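Local structure of peptidoglycan N-acetylglucosamine deacetylase (Bacillus cereus, 5O6Y) at residues Ile76-Tyr81 with Asn96-Thr101. The protein removes the acetyl group from N-acetylglucosamine residues of peptidoglycan, and also acts on soluble chitin substrates, as a zinc-dependent polysaccharide deacetylase. Numbering follows the deposited sequence.
Sequences IGNHTY and NQIIKT. With 5YA (4-naphthalen-1-yl-~{N}-oxidanyl-benzamide), chain H.
Lys100, on helix 91-109, lies across one face of the Tyr81 ring. From a CB turned toward the loop, CG and CD run past CD1 of the ring, CE makes a CH-pi contact at 3.8 Å from the ring centroid, and NZ ends above CZ and CE2, forming a cation-pi interaction 3.5 Å from the centroid of Tyr81. Every torsion is extended (chi1 -171°), which gives the lysine the reach to place apolar methylenes and then a charge over one ring. Tyrosine suits the other side because its face receives the ammonium while its hydroxyl is hydrogen-bonded to Glu60.

At the backbone of Tyr81, Gln97, long enough to reach a loop N-H, bends at chi2 (-88°) and offers OE1 to Tyr81 N, 2.9 Å away; its NE2 is engaged by Glu93 and Ser82. Asn78, ending strand 75-78, carries donor and acceptor on one short amide: ND2 donates to Ile98 O at 3.2 Å, with that oxygen close to the amide plane, while OD1 accepts from Thr80 N at 3.0 Å in an Asx turn. Thr101 serves both sides, laying its methyl CG2 against that amide and giving its hydroxyl to Gln97 O.

His79, between these anchors, is a zinc ligand of the enzyme; in this structure, which contains no zinc, its NE2 donates to O2 of the bound hydroxamate 5YA at 2.7 Å, as His83 also bonds to 5YA, and ND1 bonds to Arg117 O. One amide thus pins the strand end to the helix and the other the following loop, each through a backbone group, consistent with a defined path for the chain bearing the metal-binding histidine.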
ATOM      1  N   ILE A  76      -3.733  -5.816   4.842  1.00  8.39           N
ATOM      2  CA  ILE A  76      -4.592  -4.675   4.549  1.00  6.38           C
ATOM      3  C   ILE A  76      -4.056  -3.452   5.280  1.00  5.15           C
ATOM      4  O   ILE A  76      -3.672  -3.535   6.453  1.00  8.27           O
ATOM      5  CB  ILE A  76      -6.052  -4.975   4.947  1.00 12.49           C
ATOM      6  CG1 ILE A  76      -6.659  -5.997   3.982  1.00  5.75           C
ATOM      7  CG2 ILE A  76      -6.885  -3.698   5.004  1.00  5.34           C
ATOM      8  CD1 ILE A  76      -7.968  -6.585   4.453  1.00 12.60           C
ATOM      9  N   GLY A  77      -4.023  -2.318   4.583  1.00  6.81           N
ATOM     10  CA  GLY A  77      -3.580  -1.068   5.171  1.00  5.02           C
ATOM     11  C   GLY A  77      -4.622   0.032   5.111  1.00  8.40           C
ATOM     12  O   GLY A  77      -5.557  -0.032   4.308  1.00  5.07           O
ATOM     13  N   ASN A  78      -4.458   1.052   5.950  1.00  5.02           N
ATOM     14  CA  ASN A  78      -5.424   2.138   6.074  1.00  5.05           C
ATOM     15  C   ASN A  78      -5.039   3.273   5.130  1.00  8.31           C
ATOM     16  O   ASN A  78      -3.956   3.852   5.257  1.00  4.85           O
ATOM     17  CB  ASN A  78      -5.473   2.626   7.522  1.00  5.10           C
ATOM     18  CG  ASN A  78      -6.658   3.530   7.801  1.00  7.59           C
ATOM     19  OD1 ASN A  78      -7.121   4.269   6.930  1.00  5.12           O
ATOM     20  ND2 ASN A  78      -7.152   3.480   9.033  1.00  6.28           N
ATOM     21  N   HIS A  79      -5.932   3.599   4.193  1.00  8.58           N
ATOM     22  CA  HIS A  79      -5.685   4.635   3.195  1.00 11.65           C
ATOM     23  C   HIS A  79      -6.670   5.793   3.340  1.00  9.77           C
ATOM     24  O   HIS A  79      -7.024   6.440   2.351  1.00  6.12           O
ATOM     25  CB  HIS A  79      -5.748   4.043   1.786  1.00  4.82           C
ATOM     26  CG  HIS A  79      -5.024   4.852   0.753  1.00  4.71           C
ATOM     27  ND1 HIS A  79      -3.920   5.623   1.047  1.00  4.77           N
ATOM     28  CD2 HIS A  79      -5.247   5.007  -0.574  1.00  4.67           C
ATOM     29  CE1 HIS A  79      -3.495   6.218  -0.053  1.00  4.53           C
ATOM     30  NE2 HIS A  79      -4.283   5.861  -1.052  1.00  4.56           N
ATOM     31  N   THR A  80      -7.103   6.064   4.577  1.00  9.04           N
ATOM     32  CA  THR A  80      -8.146   7.032   4.926  1.00  5.28           C
ATOM     33  C   THR A  80      -9.496   6.648   4.331  1.00 12.45           C
ATOM     34  O   THR A  80      -9.608   5.655   3.602  1.00  5.10           O
ATOM     35  CB  THR A  80      -7.782   8.460   4.495  1.00  8.40           C
ATOM     36  OG1 THR A  80      -7.945   8.599   3.078  1.00  7.88           O
ATOM     37  CG2 THR A  80      -6.350   8.804   4.888  1.00  5.36           C
ATOM     38  N   TYR A  81     -10.529   7.434   4.641  1.00 18.46           N
ATOM     39  CA  TYR A  81     -11.900   7.118   4.251  1.00  6.24           C
ATOM     40  C   TYR A  81     -12.247   7.662   2.866  1.00 10.00           C
ATOM     41  O   TYR A  81     -12.621   6.896   1.971  1.00 13.09           O
ATOM     42  CB  TYR A  81     -12.879   7.660   5.300  1.00 21.96           C
ATOM     43  CG  TYR A  81     -14.333   7.389   4.979  1.00 26.66           C
ATOM     44  CD1 TYR A  81     -14.930   6.187   5.335  1.00 26.48           C
ATOM     45  CD2 TYR A  81     -15.109   8.337   4.319  1.00 25.88           C
ATOM     46  CE1 TYR A  81     -16.256   5.933   5.040  1.00 28.71           C
ATOM     47  CE2 TYR A  81     -16.436   8.092   4.021  1.00 21.66           C
ATOM     48  CZ  TYR A  81     -17.006   6.889   4.383  1.00 27.67           C
ATOM     49  OH  TYR A  81     -18.328   6.642   4.089  1.00 31.59           O
ATOM     50  N   ASN A  96     -10.470  11.668  12.357  1.00  7.82           N
ATOM     51  CA  ASN A  96     -11.740  11.067  11.971  1.00 12.93           C
ATOM     52  C   ASN A  96     -11.576  10.167  10.753  1.00  5.66           C
ATOM     53  O   ASN A  96     -12.183   9.094  10.689  1.00  5.91           O
ATOM     54  CB  ASN A  96     -12.782  12.152  11.695  1.00 17.33           C
ATOM     55  CG  ASN A  96     -14.200  11.661  11.895  1.00 25.49           C
ATOM     56  OD1 ASN A  96     -14.726  11.688  13.008  1.00 41.48           O
ATOM     57  ND2 ASN A  96     -14.829  11.206  10.816  1.00 21.90           N
ATOM     58  N   GLN A  97     -10.761  10.586   9.783  1.00  6.94           N
ATOM     59  CA  GLN A  97     -10.526   9.761   8.602  1.00  6.14           C
ATOM     60  C   GLN A  97      -9.834   8.452   8.969  1.00 15.71           C
ATOM     61  O   GLN A  97     -10.102   7.408   8.362  1.00 10.76           O
ATOM     62  CB  GLN A  97      -9.692  10.536   7.580  1.00  5.09           C
ATOM     63  CG  GLN A  97     -10.407  11.719   6.945  1.00  5.15           C
ATOM     64  CD  GLN A  97     -11.200  11.333   5.711  1.00 16.63           C
ATOM     65  OE1 GLN A  97     -10.950  10.293   5.098  1.00  6.96           O
ATOM     66  NE2 GLN A  97     -12.162  12.172   5.340  1.00  8.00           N
ATOM     67  N   ILE A  98      -8.946   8.487   9.963  1.00 15.49           N
ATOM     68  CA  ILE A  98      -8.203   7.289  10.346  1.00 11.82           C
ATOM     69  C   ILE A  98      -9.102   6.329  11.121  1.00 19.96           C
ATOM     70  O   ILE A  98      -9.303   5.178  10.718  1.00 18.23           O
ATOM     71  CB  ILE A  98      -6.955   7.664  11.165  1.00  9.67           C
ATOM     72  CG1 ILE A  98      -6.029   8.579  10.357  1.00  5.04           C
ATOM     73  CG2 ILE A  98      -6.220   6.412  11.619  1.00  5.20           C
ATOM     74  CD1 ILE A  98      -5.509   7.961   9.081  1.00  4.97           C
ATOM     75  N   ILE A  99      -9.653   6.796  12.246  1.00 16.72           N
ATOM     76  CA  ILE A  99     -10.399   5.920  13.148  1.00 10.31           C
ATOM     77  C   ILE A  99     -11.639   5.354  12.470  1.00 11.60           C
ATOM     78  O   ILE A  99     -12.020   4.203  12.716  1.00 14.32           O
ATOM     79  CB  ILE A  99     -10.756   6.679  14.441  1.00 12.04           C
ATOM     80  CG1 ILE A  99      -9.483   7.160  15.142  1.00 10.27           C
ATOM     81  CG2 ILE A  99     -11.576   5.803  15.377  1.00 11.14           C
ATOM     82  CD1 ILE A  99      -9.745   8.028  16.355  1.00 14.14           C
ATOM     83  N   LYS A 100     -12.284   6.139  11.605  1.00 18.48           N
ATOM     84  CA  LYS A 100     -13.458   5.645  10.892  1.00 17.36           C
ATOM     85  C   LYS A 100     -13.089   4.489   9.972  1.00 16.26           C
ATOM     86  O   LYS A 100     -13.743   3.440   9.977  1.00 19.67           O
ATOM     87  CB  LYS A 100     -14.099   6.786  10.101  1.00 21.01           C
ATOM     88  CG  LYS A 100     -15.449   6.471   9.489  1.00 32.97           C
ATOM     89  CD  LYS A 100     -15.956   7.668   8.694  1.00 43.56           C
ATOM     90  CE  LYS A 100     -17.326   7.407   8.092  1.00 46.59           C
ATOM     91  NZ  LYS A 100     -17.739   8.509   7.178  1.00 46.07           N
ATOM     92  N   THR A 101     -12.032   4.664   9.175  1.00 14.52           N
ATOM     93  CA  THR A 101     -11.591   3.600   8.279  1.00  9.72           C
ATOM     94  C   THR A 101     -11.129   2.379   9.063  1.00 18.05           C
ATOM     95  O   THR A 101     -11.361   1.238   8.645  1.00  5.62           O
ATOM     96  CB  THR A 101     -10.469   4.112   7.375  1.00 14.14           C
ATOM     97  OG1 THR A 101     -10.917   5.278   6.674  1.00  8.30           O
ATOM     98  CG2 THR A 101     -10.061   3.045   6.366  1.00  5.34           C
TER
HETATM   99  C1  5YA H 304       3.065  10.742  -8.994  0.66 46.63           C
HETATM  100  C2  5YA H 304       2.052  10.121  -8.257  0.66 46.94           C
HETATM  101  C3  5YA H 304       1.838  10.437  -6.917  0.66 47.44           C
HETATM  102  C4  5YA H 304       2.679  11.401  -6.279  0.66 48.25           C
HETATM  103  C5  5YA H 304       3.714  12.033  -7.032  0.66 48.20           C
HETATM  104  C6  5YA H 304       3.897  11.690  -8.404  0.66 47.55           C
HETATM  105  C7  5YA H 304       2.507  11.754  -4.908  0.66 46.57           C
HETATM  106  C8  5YA H 304       3.344  12.701  -4.325  0.66 44.62           C
HETATM  107  O1  5YA H 304      -1.861   6.860  -3.006  0.66 29.49           O
HETATM  108  C9  5YA H 304       4.356  13.320  -5.064  0.66 42.16           C
HETATM  109  C10 5YA H 304       4.552  13.000  -6.404  0.66 44.42           C
HETATM  110  C11 5YA H 304       0.752   9.741  -6.165  0.66 43.99           C
HETATM  111  C12 5YA H 304       1.100   8.760  -5.258  0.66 42.68           C
HETATM  112  C13 5YA H 304       0.129   8.088  -4.543  0.66 43.10           C
HETATM  113  N1  5YA H 304      -3.515   7.711  -4.218  0.66 30.81           N
HETATM  114  C14 5YA H 304      -1.205   8.380  -4.738  0.66 37.31           C
HETATM  115  C15 5YA H 304      -1.569   9.359  -5.653  0.66 39.66           C
HETATM  116  C16 5YA H 304      -0.590  10.038  -6.369  0.66 41.40           C
HETATM  117  C17 5YA H 304      -2.233   7.595  -3.920  0.66 32.47           C
HETATM  118  O2  5YA H 304      -4.461   6.986  -3.471  0.66  4.46           O